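Local coordinates for SH2 domain-containing protein 3C (PDB 3T6G) that acts as an adapter in integrin-mediated adhesion and cell migration, its C-terminal Ras-GEF-like domain adopting a closed conformation that binds BCAR1 and cannot perform canonical nucleotide exchange, at residues C62-I67 and L97-R102; L24-D29 and Q282-W287; A150-L155 and K184-L189; M106-A111 and R298-F303. The protein carries 2 engineered substitutions. All blocks are in the same frame, centred on the assembly; numbering follows the deposited sequence.

Contact 1. Residues C62-I67 and L97-R102; sequences CLVARI and LDLLER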
loop_
_atom_site.group_PDB
_atom_site.type_symbol
_atom_site.label_atom_id
_atom_site.label_comp_id
_atom_site.label_asym_id
_atom_site.label_seq_id
_atom_site.Cartn_x
_atom_site.Cartn_y
_atom_site.Cartn_z
ATOM N N CYS A 62 -9.753 4.002 -6.557
ATOM C CA CYS A 62 -9.229 3.712 -7.862
ATOM C C CYS A 62 -8.788 4.954 -8.643
ATOM O O CYS A 62 -7.878 4.887 -9.473
ATOM C CB CYS A 62 -10.266 2.936 -8.634
ATOM S SG CYS A 62 -10.421 1.266 -8.035
ATOM N N LEU A 63 -9.423 6.089 -8.389
ATOM C CA LEU A 63 -9.008 7.308 -9.079
ATOM C C LEU A 63 -7.654 7.737 -8.520
ATOM O O LEU A 63 -6.762 8.133 -9.267
ATOM C CB LEU A 63 -10.054 8.426 -8.926
ATOM C CG LEU A 63 -11.245 8.387 -9.908
ATOM C CD1 LEU A 63 -12.450 9.257 -9.482
ATOM C CD2 LEU A 63 -10.812 8.811 -11.318
ATOM N N VAL A 64 -7.510 7.643 -7.200
ATOM C CA VAL A 64 -6.325 8.126 -6.513
ATOM C C VAL A 64 -5.159 7.214 -6.827
ATOM O O VAL A 64 -4.028 7.658 -6.994
ATOM C CB VAL A 64 -6.518 8.149 -4.986
ATOM C CG1 VAL A 64 -5.174 8.324 -4.273
ATOM C CG2 VAL A 64 -7.496 9.258 -4.579
ATOM N N ALA A 65 -5.448 5.929 -6.911
ATOM C CA ALA A 65 -4.419 4.941 -7.161
ATOM C C ALA A 65 -4.077 4.835 -8.645
ATOM O O ALA A 65 -3.276 3.994 -9.029
ATOM C CB ALA A 65 -4.891 3.591 -6.668
ATOM N N ARG A 66 -4.719 5.656 -9.477
ATOM C CA ARG A 66 -4.556 5.556 -10.929
ATOM C C ARG A 66 -4.846 4.178 -11.476
ATOM O O ARG A 66 -4.076 3.640 -12.257
ATOM C CB ARG A 66 -3.162 6.035 -11.367
ATOM C CG ARG A 66 -2.918 7.397 -10.762
ATOM C CD ARG A 66 -1.630 7.964 -11.131
ATOM N NE ARG A 66 -1.217 8.899 -10.101
ATOM C CZ ARG A 66 -0.096 9.602 -10.158
ATOM N NH1 ARG A 66 0.716 9.460 -11.206
ATOM N NH2 ARG A 66 0.208 10.439 -9.168
ATOM N N ILE A 67 -5.979 3.625 -11.068
ATOM C CA ILE A 67 -6.571 2.462 -11.721
ATOM C C ILE A 67 -7.677 2.929 -12.675
ATOM O O ILE A 67 -7.964 2.266 -13.680
ATOM C CB ILE A 67 -7.112 1.465 -10.660
ATOM C CG1 ILE A 67 -5.931 0.795 -9.950
ATOM C CG2 ILE A 67 -8.035 0.400 -11.283
ATOM C CD1 ILE A 67 -6.313 0.066 -8.677
ATOM N N LEU A 97 3.321 7.283 -0.906
ATOM C CA LEU A 97 3.080 8.049 0.299
ATOM C C LEU A 97 1.624 8.527 0.365
ATOM O O LEU A 97 1.025 8.494 1.436
ATOM C CB LEU A 97 4.068 9.205 0.427
ATOM C CG LEU A 97 5.518 8.790 0.694
ATOM C CD1 LEU A 97 6.376 10.024 0.885
ATOM C CD2 LEU A 97 5.603 7.912 1.919
ATOM N N ASP A 98 1.058 8.940 -0.777
ATOM C CA ASP A 98 -0.337 9.382 -0.845
ATOM C C ASP A 98 -1.307 8.265 -0.478
ATOM O O ASP A 98 -2.269 8.489 0.254
ATOM C CB ASP A 98 -0.706 9.894 -2.241
ATOM C CG ASP A 98 -0.122 11.238 -2.528
ATOM O OD1 ASP A 98 0.233 11.943 -1.549
ATOM O OD2 ASP A 98 -0.019 11.588 -3.729
ATOM N N LEU A 99 -1.076 7.076 -1.022
ATOM C CA LEU A 99 -1.900 5.941 -0.668
ATOM C C LEU A 99 -1.775 5.617 0.819
ATOM O O LEU A 99 -2.697 5.072 1.395
ATOM C CB LEU A 99 -1.567 4.706 -1.498
ATOM C CG LEU A 99 -1.990 4.672 -2.961
ATOM C CD1 LEU A 99 -1.455 3.381 -3.606
ATOM C CD2 LEU A 99 -3.500 4.733 -3.078
ATOM N N LEU A 100 -0.642 5.931 1.439
ATOM C CA LEU A 100 -0.495 5.648 2.865
ATOM C C LEU A 100 -1.279 6.672 3.701
ATOM O O LEU A 100 -1.885 6.312 4.722
ATOM C CB LEU A 100 0.979 5.578 3.305
ATOM C CG LEU A 100 1.801 4.321 2.953
ATOM C CD1 LEU A 100 3.302 4.566 3.136
ATOM C CD2 LEU A 100 1.385 3.102 3.742
ATOM N N GLU A 101 -1.278 7.938 3.282
ATOM C CA GLU A 101 -2.088 8.940 3.972
ATOM C C GLU A 101 -3.546 8.550 3.842
ATOM O O GLU A 101 -4.309 8.628 4.805
ATOM C CB GLU A 101 -1.899 10.341 3.398
ATOM C CG GLU A 101 -2.775 11.402 4.082
ATOM C CD GLU A 101 -2.221 11.866 5.427
ATOM O OE1 GLU A 101 -0.983 11.943 5.554
ATOM O OE2 GLU A 101 -3.007 12.159 6.357
ATOM N N ARG A 102 -3.916 8.104 2.649
ATOM C CA ARG A 102 -5.308 7.796 2.385
ATOM C C ARG A 102 -5.766 6.698 3.326
ATOM O O ARG A 102 -6.760 6.851 4.042
ATOM C CB ARG A 102 -5.544 7.373 0.930
ATOM C CG ARG A 102 -7.039 7.385 0.549
ATOM C CD ARG A 102 -7.310 7.007 -0.907
ATOM N NE ARG A 102 -8.687 6.563 -1.094
ATOM C CZ ARG A 102 -9.756 7.350 -0.946
ATOM N NH1 ARG A 102 -9.628 8.635 -0.611
ATOM N NH2 ARG A 102 -10.965 6.857 -1.138
#

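Contact 2. Residues L24-D29 and Q282-W287; sequences LLIPRD and QMRLLW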
loop_
_atom_site.group_PDB
_atom_site.type_symbol
_atom_site.label_atom_id
_atom_site.label_comp_id
_atom_site.label_asym_id
_atom_site.label_seq_id
_atom_site.Cartn_x
_atom_site.Cartn_y
_atom_site.Cartn_z
ATOM N N LEU A 24 -19.095 22.947 -0.255
ATOM C CA LEU A 24 -20.209 23.429 0.576
ATOM C C LEU A 24 -20.115 22.853 1.984
ATOM O O LEU A 24 -20.527 23.485 2.956
ATOM C CB LEU A 24 -21.563 23.050 -0.027
ATOM C CG LEU A 24 -22.165 23.910 -1.131
ATOM C CD1 LEU A 24 -23.430 23.235 -1.627
ATOM C CD2 LEU A 24 -22.489 25.341 -0.664
ATOM N N LEU A 25 -19.579 21.638 2.073
ATOM C CA LEU A 25 -19.316 20.978 3.343
ATOM C C LEU A 25 -18.149 21.632 4.067
ATOM O O LEU A 25 -18.238 21.929 5.252
ATOM C CB LEU A 25 -18.975 19.519 3.093
ATOM C CG LEU A 25 -20.139 18.530 3.035
ATOM C CD1 LEU A 25 -21.433 19.225 2.683
ATOM C CD2 LEU A 25 -19.837 17.352 2.091
ATOM N N ILE A 26 -17.048 21.853 3.357
ATOM C CA ILE A 26 -15.876 22.445 3.990
ATOM C C ILE A 26 -15.612 23.898 3.593
ATOM O O ILE A 26 -15.026 24.152 2.541
ATOM C CB ILE A 26 -14.621 21.600 3.736
ATOM C CG1 ILE A 26 -14.422 20.641 4.899
ATOM C CG2 ILE A 26 -13.391 22.486 3.558
ATOM C CD1 ILE A 26 -15.047 19.309 4.657
ATOM N N PRO A 27 -16.034 24.852 4.449
ATOM C CA PRO A 27 -15.874 26.290 4.186
ATOM C C PRO A 27 -14.429 26.754 4.391
ATOM O O PRO A 27 -13.626 25.994 4.934
ATOM C CB PRO A 27 -16.817 26.945 5.203
ATOM C CG PRO A 27 -16.842 25.997 6.341
ATOM C CD PRO A 27 -16.697 24.603 5.744
ATOM N N ARG A 28 -14.115 27.978 3.968
ATOM C CA ARG A 28 -12.730 28.436 3.887
ATOM C C ARG A 28 -11.862 28.098 5.100
ATOM O O ARG A 28 -10.897 27.344 4.974
ATOM C CB ARG A 28 -12.652 29.929 3.566
ATOM C CG ARG A 28 -11.226 30.457 3.428
ATOM C CD ARG A 28 -11.153 31.633 2.456
ATOM N NE ARG A 28 -11.260 31.185 1.069
ATOM C CZ ARG A 28 -11.315 31.994 0.015
ATOM N NH1 ARG A 28 -11.278 33.313 0.175
ATOM N NH2 ARG A 28 -11.408 31.478 -1.205
ATOM N N ASP A 29 -12.185 28.646 6.264
ATOM C CA ASP A 29 -11.335 28.429 7.431
ATOM C C ASP A 29 -11.979 27.556 8.493
ATOM O O ASP A 29 -12.344 28.053 9.553
ATOM C CB ASP A 29 -10.943 29.764 8.061
ATOM C CG ASP A 29 -9.703 30.361 7.432
ATOM O OD1 ASP A 29 -9.837 31.355 6.684
ATOM O OD2 ASP A 29 -8.594 29.828 7.680
ATOM N N GLN A 282 -11.236 14.540 4.203
ATOM C CA GLN A 282 -10.937 13.983 5.516
ATOM C C GLN A 282 -9.879 14.762 6.286
ATOM O O GLN A 282 -10.094 15.127 7.439
ATOM C CB GLN A 282 -10.612 12.507 5.401
ATOM C CG GLN A 282 -11.816 11.754 4.841
ATOM C CD GLN A 282 -11.552 10.300 4.598
ATOM O OE1 GLN A 282 -10.444 9.828 4.795
ATOM N NE2 GLN A 282 -12.568 9.578 4.141
ATOM N N MET A 283 -8.752 15.051 5.648
ATOM C CA MET A 283 -7.714 15.805 6.327
ATOM C C MET A 283 -8.272 17.097 6.916
ATOM O O MET A 283 -8.058 17.392 8.084
ATOM C CB MET A 283 -6.528 16.061 5.393
ATOM C CG MET A 283 -5.875 14.770 4.939
ATOM S SD MET A 283 -4.623 15.007 3.683
ATOM C CE MET A 283 -3.310 15.756 4.681
ATOM N N ARG A 284 -9.010 17.851 6.114
ATOM C CA ARG A 284 -9.632 19.096 6.568
ATOM C C ARG A 284 -10.660 18.888 7.676
ATOM O O ARG A 284 -10.690 19.625 8.671
ATOM C CB ARG A 284 -10.292 19.799 5.386
ATOM C CG ARG A 284 -9.317 20.592 4.535
ATOM C CD ARG A 284 -9.008 21.883 5.242
ATOM N NE ARG A 284 -8.687 22.919 4.276
ATOM C CZ ARG A 284 -9.477 23.936 3.963
ATOM N NH1 ARG A 284 -10.651 24.078 4.559
ATOM N NH2 ARG A 284 -9.074 24.822 3.061
ATOM N N LEU A 285 -11.512 17.884 7.498
ATOM C CA LEU A 285 -12.473 17.513 8.534
ATOM C C LEU A 285 -11.763 17.230 9.842
ATOM O O LEU A 285 -12.054 17.824 10.862
ATOM C CB LEU A 285 -13.229 16.257 8.120
ATOM C CG LEU A 285 -14.085 15.607 9.197
ATOM C CD1 LEU A 285 -15.190 16.548 9.595
ATOM C CD2 LEU A 285 -14.651 14.300 8.667
ATOM N N LEU A 286 -10.824 16.301 9.796
ATOM C CA LEU A 286 -10.153 15.821 10.992
ATOM C C LEU A 286 -9.254 16.881 11.631
ATOM O O LEU A 286 -9.314 17.135 12.831
ATOM C CB LEU A 286 -9.362 14.564 10.634
ATOM C CG LEU A 286 -10.309 13.421 10.243
ATOM C CD1 LEU A 286 -9.582 12.252 9.623
ATOM C CD2 LEU A 286 -11.115 12.967 11.453
ATOM N N TRP A 287 -8.430 17.527 10.830
ATOM C CA TRP A 287 -7.425 18.399 11.419
ATOM C C TRP A 287 -7.706 19.888 11.270
ATOM O O TRP A 287 -7.001 20.712 11.856
ATOM C CB TRP A 287 -6.030 18.008 10.920
ATOM C CG TRP A 287 -5.657 16.598 11.354
ATOM C CD1 TRP A 287 -5.192 16.213 12.585
ATOM C CD2 TRP A 287 -5.749 15.395 10.569
ATOM N NE1 TRP A 287 -4.986 14.851 12.608
ATOM C CE2 TRP A 287 -5.319 14.327 11.382
ATOM C CE3 TRP A 287 -6.143 15.122 9.254
ATOM C CZ2 TRP A 287 -5.274 13.012 10.929
ATOM C CZ3 TRP A 287 -6.101 13.807 8.805
ATOM C CH2 TRP A 287 -5.662 12.772 9.637
#

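Contact 3. Residues A150-L155 and K184-L189; sequences AVMGAL and KLKPFL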
loop_
_atom_site.group_PDB
_atom_site.type_symbol
_atom_site.label_atom_id
_atom_site.label_comp_id
_atom_site.label_asym_id
_atom_site.label_seq_id
_atom_site.Cartn_x
_atom_site.Cartn_y
_atom_site.Cartn_z
ATOM N N ALA A 150 -8.311 -0.929 5.032
ATOM C CA ALA A 150 -8.441 0.323 5.752
ATOM C C ALA A 150 -9.649 0.244 6.714
ATOM O O ALA A 150 -9.660 0.882 7.771
ATOM C CB ALA A 150 -8.584 1.498 4.767
ATOM N N VAL A 151 -10.655 -0.557 6.357
ATOM C CA VAL A 151 -11.863 -0.630 7.163
ATOM C C VAL A 151 -11.651 -1.541 8.369
ATOM O O VAL A 151 -11.947 -1.144 9.497
ATOM C CB VAL A 151 -13.102 -1.036 6.336
ATOM C CG1 VAL A 151 -14.214 -1.533 7.249
ATOM C CG2 VAL A 151 -13.582 0.165 5.456
ATOM N N MET A 152 -11.154 -2.750 8.110
ATOM C CA MET A 152 -10.570 -3.630 9.130
ATOM C C MET A 152 -9.543 -2.905 10.019
ATOM O O MET A 152 -9.524 -3.088 11.227
ATOM C CB MET A 152 -9.901 -4.825 8.453
ATOM C CG MET A 152 -10.854 -5.614 7.561
ATOM S SD MET A 152 -12.012 -6.596 8.538
ATOM C CE MET A 152 -10.855 -7.567 9.493
ATOM N N GLY A 153 -8.693 -2.076 9.427
ATOM C CA GLY A 153 -7.824 -1.229 10.219
ATOM C C GLY A 153 -8.590 -0.418 11.251
ATOM O O GLY A 153 -8.179 -0.322 12.398
ATOM N N ALA A 154 -9.716 0.164 10.854
ATOM C CA ALA A 154 -10.575 0.904 11.794
ATOM C C ALA A 154 -11.118 0.009 12.939
ATOM O O ALA A 154 -11.096 0.388 14.116
ATOM C CB ALA A 154 -11.719 1.518 11.057
ATOM N N LEU A 155 -11.592 -1.175 12.561
ATOM C CA LEU A 155 -12.272 -2.089 13.451
ATOM C C LEU A 155 -11.311 -2.676 14.456
ATOM O O LEU A 155 -11.725 -3.328 15.398
ATOM C CB LEU A 155 -12.925 -3.212 12.638
ATOM C CG LEU A 155 -14.079 -2.727 11.751
ATOM C CD1 LEU A 155 -14.576 -3.850 10.878
ATOM C CD2 LEU A 155 -15.225 -2.157 12.600
ATOM N N LYS A 184 -13.998 -14.958 9.449
ATOM C CA LYS A 184 -13.825 -14.893 7.998
ATOM C C LYS A 184 -12.897 -13.771 7.580
ATOM O O LYS A 184 -11.862 -14.010 6.967
ATOM C CB LYS A 184 -15.174 -14.737 7.295
ATOM C CG LYS A 184 -16.144 -15.893 7.548
ATOM C CD LYS A 184 -15.664 -17.193 6.923
ATOM C CE LYS A 184 -16.541 -18.360 7.345
ATOM N NZ LYS A 184 -15.861 -19.674 7.117
ATOM N N LEU A 185 -13.275 -12.549 7.933
ATOM C CA LEU A 185 -12.580 -11.371 7.465
ATOM C C LEU A 185 -11.204 -11.218 8.058
ATOM O O LEU A 185 -10.235 -10.965 7.332
ATOM C CB LEU A 185 -13.395 -10.119 7.779
ATOM C CG LEU A 185 -14.770 -10.144 7.140
ATOM C CD1 LEU A 185 -15.509 -8.830 7.394
ATOM C CD2 LEU A 185 -14.604 -10.439 5.655
ATOM N N LYS A 186 -11.133 -11.322 9.380
ATOM C CA LYS A 186 -9.891 -11.078 10.110
ATOM C C LYS A 186 -8.739 -11.975 9.650
ATOM O O LYS A 186 -7.619 -11.493 9.406
ATOM C CB LYS A 186 -10.105 -11.232 11.612
ATOM C CG LYS A 186 -9.545 -10.075 12.402
ATOM C CD LYS A 186 -9.976 -10.132 13.838
ATOM C CE LYS A 186 -9.355 -9.004 14.627
ATOM N NZ LYS A 186 -9.924 -8.971 16.005
ATOM N N PRO A 187 -9.016 -13.278 9.530
ATOM C CA PRO A 187 -8.021 -14.284 9.137
ATOM C C PRO A 187 -7.719 -14.255 7.640
ATOM O O PRO A 187 -6.678 -14.748 7.206
ATOM C CB PRO A 187 -8.678 -15.618 9.532
ATOM C CG PRO A 187 -9.820 -15.238 10.479
ATOM C CD PRO A 187 -10.270 -13.882 10.008
ATOM N N PHE A 188 -8.628 -13.695 6.855
ATOM C CA PHE A 188 -8.374 -13.489 5.433
ATOM C C PHE A 188 -7.282 -12.445 5.304
ATOM O O PHE A 188 -6.287 -12.630 4.612
ATOM C CB PHE A 188 -9.637 -12.985 4.753
ATOM C CG PHE A 188 -9.485 -12.733 3.276
ATOM C CD1 PHE A 188 -9.420 -13.788 2.382
ATOM C CD2 PHE A 188 -9.449 -11.440 2.780
ATOM C CE1 PHE A 188 -9.302 -13.554 1.022
ATOM C CE2 PHE A 188 -9.340 -11.197 1.415
ATOM C CZ PHE A 188 -9.266 -12.253 0.539
ATOM N N LEU A 189 -7.487 -11.345 6.003
ATOM C CA LEU A 189 -6.542 -10.254 6.007
ATOM C C LEU A 189 -5.187 -10.707 6.550
ATOM O O LEU A 189 -4.138 -10.213 6.134
ATOM C CB LEU A 189 -7.099 -9.132 6.863
ATOM C CG LEU A 189 -6.271 -7.865 6.925
ATOM C CD1 LEU A 189 -6.057 -7.275 5.542
ATOM C CD2 LEU A 189 -6.918 -6.881 7.868
#

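Contact 4. Residues M106-A111 and R298-F303; sequences MSIMLA and RRYEKF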
loop_
_atom_site.group_PDB
_atom_site.type_symbol
_atom_site.label_atom_id
_atom_site.label_comp_id
_atom_site.label_asym_id
_atom_site.label_seq_id
_atom_site.Cartn_x
_atom_site.Cartn_y
_atom_site.Cartn_z
ATOM N N MET A 106 -8.369 7.368 6.333
ATOM C CA MET A 106 -9.654 6.713 6.193
ATOM C C MET A 106 -10.020 5.957 7.485
ATOM O O MET A 106 -11.097 6.177 8.045
ATOM C CB MET A 106 -9.577 5.758 5.000
ATOM C CG MET A 106 -10.776 4.848 4.772
ATOM S SD MET A 106 -12.187 5.722 4.088
ATOM C CE MET A 106 -11.469 6.886 2.922
ATOM N N SER A 107 -9.133 5.074 7.949
ATOM C CA SER A 107 -9.347 4.305 9.193
ATOM C C SER A 107 -9.722 5.217 10.358
ATOM O O SER A 107 -10.656 4.939 11.114
ATOM C CB SER A 107 -8.107 3.503 9.550
ATOM O OG SER A 107 -7.872 2.507 8.573
ATOM N N ILE A 108 -9.029 6.340 10.462
ATOM C CA ILE A 108 -9.393 7.335 11.451
ATOM C C ILE A 108 -10.853 7.819 11.256
ATOM O O ILE A 108 -11.634 7.876 12.207
ATOM C CB ILE A 108 -8.431 8.520 11.380
ATOM C CG1 ILE A 108 -6.998 8.047 11.660
ATOM C CG2 ILE A 108 -8.840 9.592 12.364
ATOM C CD1 ILE A 108 -6.018 9.188 11.953
ATOM N N MET A 109 -11.204 8.158 10.017
ATOM C CA MET A 109 -12.525 8.686 9.682
ATOM C C MET A 109 -13.584 7.713 10.175
ATOM O O MET A 109 -14.458 8.081 10.946
ATOM C CB MET A 109 -12.653 8.854 8.155
ATOM C CG MET A 109 -14.059 9.224 7.654
ATOM S SD MET A 109 -14.331 10.945 8.050
ATOM C CE MET A 109 -15.619 11.366 6.878
ATOM N N LEU A 110 -13.494 6.470 9.711
ATOM C CA LEU A 110 -14.393 5.417 10.145
ATOM C C LEU A 110 -14.409 5.254 11.685
ATOM O O LEU A 110 -15.471 5.092 12.275
ATOM C CB LEU A 110 -14.061 4.094 9.428
ATOM C CG LEU A 110 -14.247 4.281 7.918
ATOM C CD1 LEU A 110 -14.004 3.020 7.105
ATOM C CD2 LEU A 110 -15.650 4.793 7.678
ATOM N N ALA A 111 -13.247 5.312 12.331
ATOM C CA ALA A 111 -13.203 5.143 13.783
ATOM C C ALA A 111 -13.918 6.286 14.501
ATOM O O ALA A 111 -14.583 6.073 15.514
ATOM C CB ALA A 111 -11.773 5.021 14.270
ATOM N N ARG A 298 2.786 14.112 13.250
ATOM C CA ARG A 298 2.138 14.952 14.252
ATOM C C ARG A 298 0.615 14.835 14.170
ATOM O O ARG A 298 -0.053 14.675 15.191
ATOM C CB ARG A 298 2.580 16.406 14.065
ATOM C CG ARG A 298 2.466 17.294 15.294
ATOM C CD ARG A 298 3.530 18.391 15.242
ATOM N NE ARG A 298 3.247 19.514 16.136
ATOM C CZ ARG A 298 4.027 20.586 16.250
ATOM N NH1 ARG A 298 5.143 20.675 15.534
ATOM N NH2 ARG A 298 3.698 21.565 17.083
ATOM N N ARG A 299 0.060 14.912 12.963
ATOM C CA ARG A 299 -1.384 14.782 12.803
ATOM C C ARG A 299 -1.845 13.451 13.396
ATOM O O ARG A 299 -2.872 13.385 14.078
ATOM C CB ARG A 299 -1.807 14.912 11.326
ATOM C CG ARG A 299 -1.788 16.354 10.796
ATOM C CD ARG A 299 -2.300 16.496 9.365
ATOM N NE ARG A 299 -1.472 15.818 8.363
ATOM C CZ ARG A 299 -1.770 14.631 7.838
ATOM N NH1 ARG A 299 -0.983 14.075 6.933
ATOM N NH2 ARG A 299 -2.867 13.991 8.218
ATOM N N TYR A 300 -1.066 12.401 13.150
ATOM C CA TYR A 300 -1.445 11.058 13.568
ATOM C C TYR A 300 -1.219 10.852 15.058
ATOM O O TYR A 300 -2.055 10.249 15.731
ATOM C CB TYR A 300 -0.719 9.987 12.746
ATOM C CG TYR A 300 -1.262 9.800 11.340
ATOM C CD1 TYR A 300 -2.294 10.602 10.845
ATOM C CD2 TYR A 300 -0.756 8.813 10.508
ATOM C CE1 TYR A 300 -2.798 10.415 9.552
ATOM C CE2 TYR A 300 -1.247 8.618 9.220
ATOM C CZ TYR A 300 -2.271 9.416 8.743
ATOM O OH TYR A 300 -2.747 9.216 7.456
ATOM N N GLU A 301 -0.099 11.355 15.569
ATOM C CA GLU A 301 0.180 11.316 16.999
ATOM C C GLU A 301 -0.975 11.948 17.760
ATOM O O GLU A 301 -1.496 11.370 18.704
ATOM C CB GLU A 301 1.455 12.097 17.336
ATOM C CG GLU A 301 2.737 11.572 16.710
ATOM C CD GLU A 301 3.894 12.573 16.798
ATOM O OE1 GLU A 301 3.666 13.785 16.565
ATOM O OE2 GLU A 301 5.032 12.148 17.103
ATOM N N LYS A 302 -1.376 13.145 17.348
ATOM C CA LYS A 302 -2.369 13.894 18.108
ATOM C C LYS A 302 -3.739 13.230 18.066
ATOM O O LYS A 302 -4.513 13.322 19.016
ATOM C CB LYS A 302 -2.451 15.350 17.635
ATOM C CG LYS A 302 -1.092 16.065 17.550
ATOM C CD LYS A 302 -0.346 16.086 18.897
ATOM C CE LYS A 302 1.004 16.831 18.827
ATOM N NZ LYS A 302 2.074 16.088 18.086
ATOM N N PHE A 303 -4.046 12.547 16.973
ATOM C CA PHE A 303 -5.357 11.932 16.877
ATOM C C PHE A 303 -5.434 10.636 17.655
ATOM O O PHE A 303 -6.509 10.233 18.100
ATOM C CB PHE A 303 -5.785 11.715 15.426
ATOM C CG PHE A 303 -7.163 12.233 15.142
ATOM C CD1 PHE A 303 -7.350 13.545 14.714
ATOM C CD2 PHE A 303 -8.275 11.425 15.332
ATOM C CE1 PHE A 303 -8.623 14.041 14.468
ATOM C CE2 PHE A 303 -9.550 11.915 15.096
ATOM C CZ PHE A 303 -9.725 13.225 14.666
#

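Contact 1. Residues C62-I67 and L97-R102
V64 and A65, where helix 50-64 runs out, both pack on one methyl of L99. V64 CG1 lies 4.1 Å from L99 CD2, and A65 CB lies 4.0 Å from that same L99 CD2, so a single leucine branch bridges two consecutive residues. V64 and L99 pass alongside each other in opposite senses. The valine presents CG1 because its chi1 of 166° places that methyl opposite the backbone N.

A third contact is aliphatic although its owner is charged: R102 CD comes within 4.2 Å of V64 CG1. The arginine chain, extended from CG to NE, runs past the valine and carries its guanidinium beyond it. There NE forms a salt bridge with D61, and NH1 is hydrogen-bonded to F277 O and T279 OG1; the buried charge is thus met outside the apolar patch.

No hydrogen bond joins the two segments. D98 and R66 turn instead to the N-terminal part of the chain: D98 bonds S14 and S15, and R66 pairs with E11. R66 NH2 and D98 OD2 stay 5.6 Å apart; the opposite charges, not in contact, may attract weakly.

In the backbone, A65 and L99 have the nearest CA atoms, 7.0 Å apart. Just after A65, R66 adopts a positive phi of 55°, I67 N reaches back to C62 O at 2.8 Å, and R66 N makes a weak bond to L63 O. These features define a Schellman motif, here ending helix 50-64 against the long helix 93-115 of the all-helical Ras-GEF-like domain.

Contact 2. Residues L24-D29 and Q282-W287
The guanidinium of R284 is the flat group that meets the loop 24-29. P27 O lies at its edge, near its plane, 3.6 Å from R284 NH1. I26 CG2 and R28 O approach obliquely; the isoleucine methyl is 3.3 Å from R284 NH1, a close fit.

R28 O accepts a weak hydrogen bond from R284 NH1 at 3.3 Å, whose N-H...O angle of 127° is well short of straight. The stronger partner of NH1 is N30 OD1, just beyond the loop segment, while NE and NH2 make weak bonds to P18 O and A19 O. An all-helical Ras-GEF-like domain is thereby joined to its N-terminal loop: an arginine of helix 279-287 reaches several backbone carbonyls of an irregular chain. A bend at chi2 (-78°) turns the R284 chain toward them.

I26 crosses the arginine obliquely and also touches F281 and L37, linking the polar grip to apolar packing beside helix 35-46. R28 contributes its carbonyl, while its CB points away from the helix.

Contact 3. Residues A150-L155 and K184-L189
M152 is folded at both of its outer torsions, chi2 -74° and chi3 -57°, and this double bend spreads its atoms over three residues of helix 175-193. With CG set opposite its own carbonyl carbon, the chain leaves helix 145-155 toward the neighbour. Its base, CB, meets L189 CD2 at 3.7 Å. Further out, SD lies 3.9 Å from L185 CB, and the terminal CE reaches K186 CA at 3.7 Å, touching the side-chain CG as well.

The directions of approach differ. M152 and L189 slide past each other head to foot, whereas M152 and L185 meet at about a right angle, with the sulfur over the start of the leucine. The contacts with L185 and L189 are apolar, CE rests against the K186 backbone, and no hydrogen bond crosses. The extended K186 chain runs toward the C-terminal part of helix 145-155, where NZ has long, weak ion pairs with D156 and E182. Y181 adds its side chain against both M152 and K186.

The short helical segments keep 11.2 Å between their axes and cross at -115°, a separation that one methionine largely spans. P187, whose N has no bond to the preceding turn, kinks the second helix beside the contact. Steep and bridged by one methionine, this is helix-helix packing within the all-helical Ras-GEF-like domain.

Contact 4. Residues M106-A111 and R298-F303
The two helical segments come closest at I108 and F303, whose CA atoms are 8.2 Å apart, a distance that side chains must bridge. I108, from helix 93-115, does so with two separate branches, one for each aromatic ring of helix 296-314. Its CG2 methyl lies 3.5 Å from F303 CD2 and 3.7 Å from F303 CE2, near the CD2-CE2 bond of that ring. Its other branch ends in CD1, which is 4.1 Å from Y300 CD1. At chi1 -60°, CG1 sits beside the backbone N and CG2 opposite it, which splits the branches between the two rings. Both methyls approach their rings obliquely.

The F303 ring also meets the indole of W287 with planes at about 70°. Y300 is fixed at its far end, since its OH is hydrogen-bonded to T105 OG1, while H104 packs on it edge-to-face. R299, just before Y300 in sequence, forms a salt bridge with E101 and a cation-pi contact with W287.

Across the segments the contact is apolar, van der Waals and hydrophobic, with no hydrogen bond or salt bridge to set the register. The directional interactions lie around the buried isoleucine, so they, more than I108 itself, probably determine how the tyrosine is oriented.

Helix 93-115 is the shared element: it supplies one segment each to contacts 1 and 4, whose centres lie about 17 Å apart and which are also tied by the E101 to R299 salt bridge. Contacts 2 and 4, centres about 15 Å apart, alternate along the chain and use the consecutive helices 279-287 and 296-314, which touch through the W287 NE1 and R299 O pair at 3.0 Å. Contact 3 is nested within the loop closed by contact 4 and touches it through A150 and S107; contact 1 closes before contact 3 opens. Contact 2, enclosing both of these, lies across the chain's centre from contact 3, centres about 28 Å apart. Together they tie N-terminal loop, central and C-terminal helices into one Ras-GEF-like domain.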